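Local atomic coordinates of regulatory protein of LacI family (Chloroflexus aggregans, PDB entry 3BBL), a protein that probably acts as a LacI-family transcriptional regulator, binding DNA and sensing a small effector through its periplasmic-binding-protein-like domain. Residues A[65-77]-A[83-97]. Residues are numbered along the deposited sequence; the frame is centred on the assembly and turned at random.
Sequences VDGFVLSSINYND and LLKQKFPFVAFGRSN
The side chains of F68 and F88 cross at about a right angle, CE2 of F68 lying 3.7 Å from CE2 of F88, with their ring planes 54° apart, an oblique aromatic pair. F88 gets there because its CG stands anti to the backbone N (chi1 -159°), which brings the ring against G67, CE2 of F88 3.7 Å from CA of G67, and CZ to 3.4 Å from the carbonyl O of V65 at the ring edge. With an alanine here, the F68 ring would probably lose one of its aromatic neighbours and a gap would open beside G67. On the sheet face carrying F68, L70 and F90, L83 reaches in from helix 78-85: its CD2 touches CD2 of F68, and its CD1 meets CD2 of L70 tip to tip at 4.0 Å. The other methyl of L70, CD1, slants against CD1 of the F90 ring.

Strands 67-70 and 90-93 run parallel, joined by the backbone bonds F68 N to P89 O, V91 N to F68 O, L70 N to V91 O and F93 N to L70 O, the last 2.7 Å and nearly straight. Beyond the strands, I73 lays CG2 3.4 Å from CB of S96, and the S96 hydroxyl OG donates to O of N74 at 2.5 Å.

The whole is a beta-alpha-beta crossover through helix 78-85, whose N-cap is D77. Helix 54-61 packs on F68, L70 and F88, whereas V91 and F93 touch helix 243-258, at L254 and A246; strands 6-9 and 104-107 continue the parallel sheet on either side.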
# COMPACT_ATOMS: atom_id res chain seq x y z
N VAL A 65 -26.05 0.87 -10.09
CA VAL A 65 -24.91 1.51 -10.76
C VAL A 65 -25.23 1.77 -12.22
O VAL A 65 -26.04 1.08 -12.82
CB VAL A 65 -23.65 0.63 -10.70
CG1 VAL A 65 -23.26 0.37 -9.26
CG2 VAL A 65 -23.88 -0.67 -11.43
N ASP A 66 -24.57 2.77 -12.80
CA ASP A 66 -24.79 3.12 -14.19
C ASP A 66 -23.66 2.58 -15.05
O ASP A 66 -23.74 2.57 -16.27
CB ASP A 66 -24.87 4.64 -14.36
CG ASP A 66 -25.77 5.29 -13.34
OD1 ASP A 66 -26.87 4.75 -13.09
OD2 ASP A 66 -25.39 6.34 -12.79
N GLY A 67 -22.60 2.12 -14.40
CA GLY A 67 -21.45 1.59 -15.13
C GLY A 67 -20.42 0.97 -14.21
O GLY A 67 -20.50 1.07 -12.98
N PHE A 68 -19.43 0.32 -14.82
CA PHE A 68 -18.37 -0.35 -14.08
C PHE A 68 -16.99 0.04 -14.58
O PHE A 68 -16.80 0.46 -15.72
CB PHE A 68 -18.46 -1.86 -14.25
CG PHE A 68 -19.68 -2.48 -13.65
CD1 PHE A 68 -19.76 -2.72 -12.29
CD2 PHE A 68 -20.74 -2.87 -14.47
CE1 PHE A 68 -20.86 -3.36 -11.74
CE2 PHE A 68 -21.85 -3.51 -13.93
CZ PHE A 68 -21.91 -3.76 -12.56
N VAL A 69 -16.01 -0.10 -13.69
CA VAL A 69 -14.62 0.11 -14.03
C VAL A 69 -14.04 -1.25 -13.66
O VAL A 69 -14.36 -1.79 -12.60
CB VAL A 69 -13.98 1.21 -13.19
CG1 VAL A 69 -12.47 1.21 -13.42
CG2 VAL A 69 -14.55 2.57 -13.58
N LEU A 70 -13.24 -1.82 -14.55
CA LEU A 70 -12.65 -3.13 -14.31
C LEU A 70 -11.13 -3.03 -14.25
O LEU A 70 -10.54 -2.25 -15.00
CB LEU A 70 -13.03 -4.12 -15.43
CG LEU A 70 -14.48 -4.23 -15.91
CD1 LEU A 70 -14.52 -5.09 -17.16
CD2 LEU A 70 -15.37 -4.82 -14.82
N SER A 71 -10.50 -3.81 -13.37
CA SER A 71 -9.05 -3.84 -13.26
C SER A 71 -8.62 -5.31 -13.25
O SER A 71 -9.48 -6.19 -13.13
CB SER A 71 -8.57 -3.12 -11.99
OG SER A 71 -9.12 -3.67 -10.82
N SER A 72 -7.32 -5.58 -13.37
CA SER A 72 -6.81 -6.95 -13.43
C SER A 72 -7.39 -7.64 -14.66
O SER A 72 -7.98 -8.71 -14.57
CB SER A 72 -7.20 -7.76 -12.19
OG SER A 72 -6.43 -7.40 -11.06
N ILE A 73 -7.22 -7.01 -15.81
CA ILE A 73 -7.76 -7.55 -17.04
C ILE A 73 -6.88 -8.63 -17.66
O ILE A 73 -5.72 -8.38 -17.97
CB ILE A 73 -7.95 -6.45 -18.11
CG1 ILE A 73 -8.61 -5.22 -17.49
CG2 ILE A 73 -8.79 -7.00 -19.26
CD1 ILE A 73 -10.00 -5.46 -16.93
N ASN A 74 -7.44 -9.82 -17.83
CA ASN A 74 -6.72 -10.92 -18.45
C ASN A 74 -7.15 -11.05 -19.90
O ASN A 74 -8.03 -10.32 -20.35
CB ASN A 74 -7.01 -12.24 -17.72
CG ASN A 74 -6.33 -12.31 -16.37
OD1 ASN A 74 -5.13 -12.03 -16.25
ND2 ASN A 74 -7.08 -12.69 -15.35
N TYR A 75 -6.53 -11.96 -20.64
CA TYR A 75 -6.92 -12.17 -22.03
C TYR A 75 -8.31 -12.78 -22.01
O TYR A 75 -8.63 -13.57 -21.11
CB TYR A 75 -5.96 -13.14 -22.74
CG TYR A 75 -4.58 -12.59 -23.03
CD1 TYR A 75 -3.45 -13.10 -22.39
CD2 TYR A 75 -4.40 -11.59 -23.98
CE1 TYR A 75 -2.18 -12.63 -22.70
CE2 TYR A 75 -3.13 -11.11 -24.30
CZ TYR A 75 -2.03 -11.64 -23.65
OH TYR A 75 -0.77 -11.19 -23.97
N ASN A 76 -9.14 -12.43 -22.99
CA ASN A 76 -10.51 -12.95 -23.06
C ASN A 76 -11.13 -12.88 -21.67
O ASN A 76 -11.56 -13.89 -21.11
CB ASN A 76 -10.53 -14.41 -23.53
CG ASN A 76 -9.74 -14.63 -24.80
OD1 ASN A 76 -9.86 -13.88 -25.77
ND2 ASN A 76 -8.93 -15.69 -24.82
N ASP A 77 -11.15 -11.68 -21.09
CA ASP A 77 -11.70 -11.51 -19.76
C ASP A 77 -13.22 -11.74 -19.79
O ASP A 77 -13.95 -11.06 -20.50
CB ASP A 77 -11.41 -10.10 -19.24
CG ASP A 77 -11.46 -10.02 -17.72
OD1 ASP A 77 -10.40 -10.16 -17.07
OD2 ASP A 77 -12.57 -9.83 -17.18
N LEU A 83 -20.23 -7.86 -19.99
CA LEU A 83 -20.70 -6.48 -20.08
C LEU A 83 -20.86 -6.02 -21.53
O LEU A 83 -21.70 -5.17 -21.83
CB LEU A 83 -19.74 -5.54 -19.34
CG LEU A 83 -19.61 -5.86 -17.84
CD1 LEU A 83 -18.59 -4.93 -17.20
CD2 LEU A 83 -20.97 -5.73 -17.17
N LEU A 84 -20.05 -6.58 -22.42
CA LEU A 84 -20.14 -6.21 -23.83
C LEU A 84 -21.45 -6.74 -24.40
O LEU A 84 -22.14 -6.05 -25.15
CB LEU A 84 -18.96 -6.79 -24.62
CG LEU A 84 -17.66 -6.00 -24.58
CD1 LEU A 84 -16.57 -6.78 -25.27
CD2 LEU A 84 -17.86 -4.64 -25.23
N LYS A 85 -21.79 -7.97 -24.04
CA LYS A 85 -23.02 -8.60 -24.50
C LYS A 85 -24.23 -7.83 -23.97
O LYS A 85 -25.17 -7.56 -24.71
CB LYS A 85 -23.08 -10.05 -24.02
CG LYS A 85 -21.99 -10.94 -24.61
CD LYS A 85 -21.92 -12.29 -23.90
CE LYS A 85 -20.76 -13.15 -24.43
NZ LYS A 85 -20.56 -14.39 -23.63
N GLN A 86 -24.17 -7.46 -22.69
CA GLN A 86 -25.26 -6.73 -22.05
C GLN A 86 -25.34 -5.26 -22.48
O GLN A 86 -26.22 -4.53 -22.04
CB GLN A 86 -25.10 -6.78 -20.54
CG GLN A 86 -24.88 -8.17 -19.98
CD GLN A 86 -26.08 -9.08 -20.16
OE1 GLN A 86 -27.18 -8.77 -19.69
NE2 GLN A 86 -25.89 -10.20 -20.86
N LYS A 87 -24.42 -4.83 -23.34
CA LYS A 87 -24.42 -3.44 -23.77
C LYS A 87 -24.44 -2.48 -22.57
O LYS A 87 -24.99 -1.38 -22.67
CB LYS A 87 -25.64 -3.15 -24.66
CG LYS A 87 -25.48 -3.52 -26.13
CD LYS A 87 -25.24 -5.01 -26.33
CE LYS A 87 -25.12 -5.34 -27.82
NZ LYS A 87 -24.85 -6.79 -28.07
N PHE A 88 -23.85 -2.89 -21.45
CA PHE A 88 -23.81 -2.04 -20.26
C PHE A 88 -22.51 -1.22 -20.21
O PHE A 88 -21.43 -1.74 -20.50
CB PHE A 88 -23.92 -2.90 -19.00
CG PHE A 88 -24.38 -2.14 -17.79
CD1 PHE A 88 -25.71 -1.75 -17.67
CD2 PHE A 88 -23.49 -1.79 -16.79
CE1 PHE A 88 -26.15 -1.02 -16.57
CE2 PHE A 88 -23.91 -1.05 -15.68
CZ PHE A 88 -25.24 -0.66 -15.57
N PRO A 89 -22.60 0.06 -19.81
CA PRO A 89 -21.43 0.95 -19.73
C PRO A 89 -20.31 0.45 -18.82
O PRO A 89 -20.55 0.01 -17.68
CB PRO A 89 -22.03 2.26 -19.20
CG PRO A 89 -23.46 2.19 -19.63
CD PRO A 89 -23.82 0.75 -19.36
N PHE A 90 -19.08 0.52 -19.32
CA PHE A 90 -17.93 0.10 -18.54
C PHE A 90 -16.65 0.55 -19.21
O PHE A 90 -16.60 0.74 -20.42
CB PHE A 90 -17.92 -1.43 -18.37
CG PHE A 90 -17.38 -2.18 -19.57
CD1 PHE A 90 -16.02 -2.41 -19.71
CD2 PHE A 90 -18.25 -2.67 -20.54
CE1 PHE A 90 -15.52 -3.13 -20.80
CE2 PHE A 90 -17.77 -3.39 -21.64
CZ PHE A 90 -16.40 -3.62 -21.77
N VAL A 91 -15.62 0.74 -18.39
CA VAL A 91 -14.31 1.12 -18.88
C VAL A 91 -13.35 0.15 -18.22
O VAL A 91 -13.42 -0.09 -17.01
CB VAL A 91 -13.92 2.55 -18.45
CG1 VAL A 91 -12.45 2.80 -18.74
CG2 VAL A 91 -14.77 3.56 -19.20
N ALA A 92 -12.47 -0.45 -19.01
CA ALA A 92 -11.50 -1.38 -18.47
C ALA A 92 -10.16 -0.67 -18.28
O ALA A 92 -9.73 0.09 -19.13
CB ALA A 92 -11.33 -2.57 -19.40
N PHE A 93 -9.53 -0.89 -17.13
CA PHE A 93 -8.22 -0.32 -16.86
C PHE A 93 -7.26 -1.43 -17.27
O PHE A 93 -6.86 -2.26 -16.45
CB PHE A 93 -8.04 -0.01 -15.37
CG PHE A 93 -6.66 0.49 -15.01
CD1 PHE A 93 -6.16 0.34 -13.72
CD2 PHE A 93 -5.86 1.12 -15.96
CE1 PHE A 93 -4.90 0.81 -13.38
CE2 PHE A 93 -4.59 1.59 -15.63
CZ PHE A 93 -4.11 1.44 -14.33
N GLY A 94 -6.92 -1.45 -18.56
CA GLY A 94 -6.03 -2.48 -19.08
C GLY A 94 -6.66 -3.16 -20.28
O GLY A 94 -7.84 -3.50 -20.25
N ARG A 95 -5.87 -3.36 -21.33
CA ARG A 95 -6.35 -4.01 -22.55
C ARG A 95 -6.56 -5.51 -22.39
O ARG A 95 -6.20 -6.09 -21.36
CB ARG A 95 -5.36 -3.75 -23.69
CG ARG A 95 -5.30 -2.31 -24.14
CD ARG A 95 -3.92 -1.95 -24.67
NE ARG A 95 -2.92 -1.95 -23.60
CZ ARG A 95 -1.65 -1.64 -23.77
NH1 ARG A 95 -1.20 -1.30 -24.97
NH2 ARG A 95 -0.82 -1.65 -22.74
N SER A 96 -7.16 -6.13 -23.41
CA SER A 96 -7.41 -7.57 -23.41
C SER A 96 -7.70 -8.03 -24.83
O SER A 96 -8.66 -7.57 -25.45
CB SER A 96 -8.61 -7.89 -22.51
OG SER A 96 -8.87 -9.28 -22.52
N ASN A 97 -6.88 -8.93 -25.35
CA ASN A 97 -7.07 -9.42 -26.72
C ASN A 97 -6.95 -8.28 -27.73
O ASN A 97 -7.82 -7.40 -27.80
CB ASN A 97 -8.44 -10.09 -26.86
CG ASN A 97 -8.40 -11.57 -26.57
OD1 ASN A 97 -8.03 -11.98 -25.47
ND2 ASN A 97 -8.78 -12.37 -27.56
O HOH W 1 -5.40 -5.13 -16.09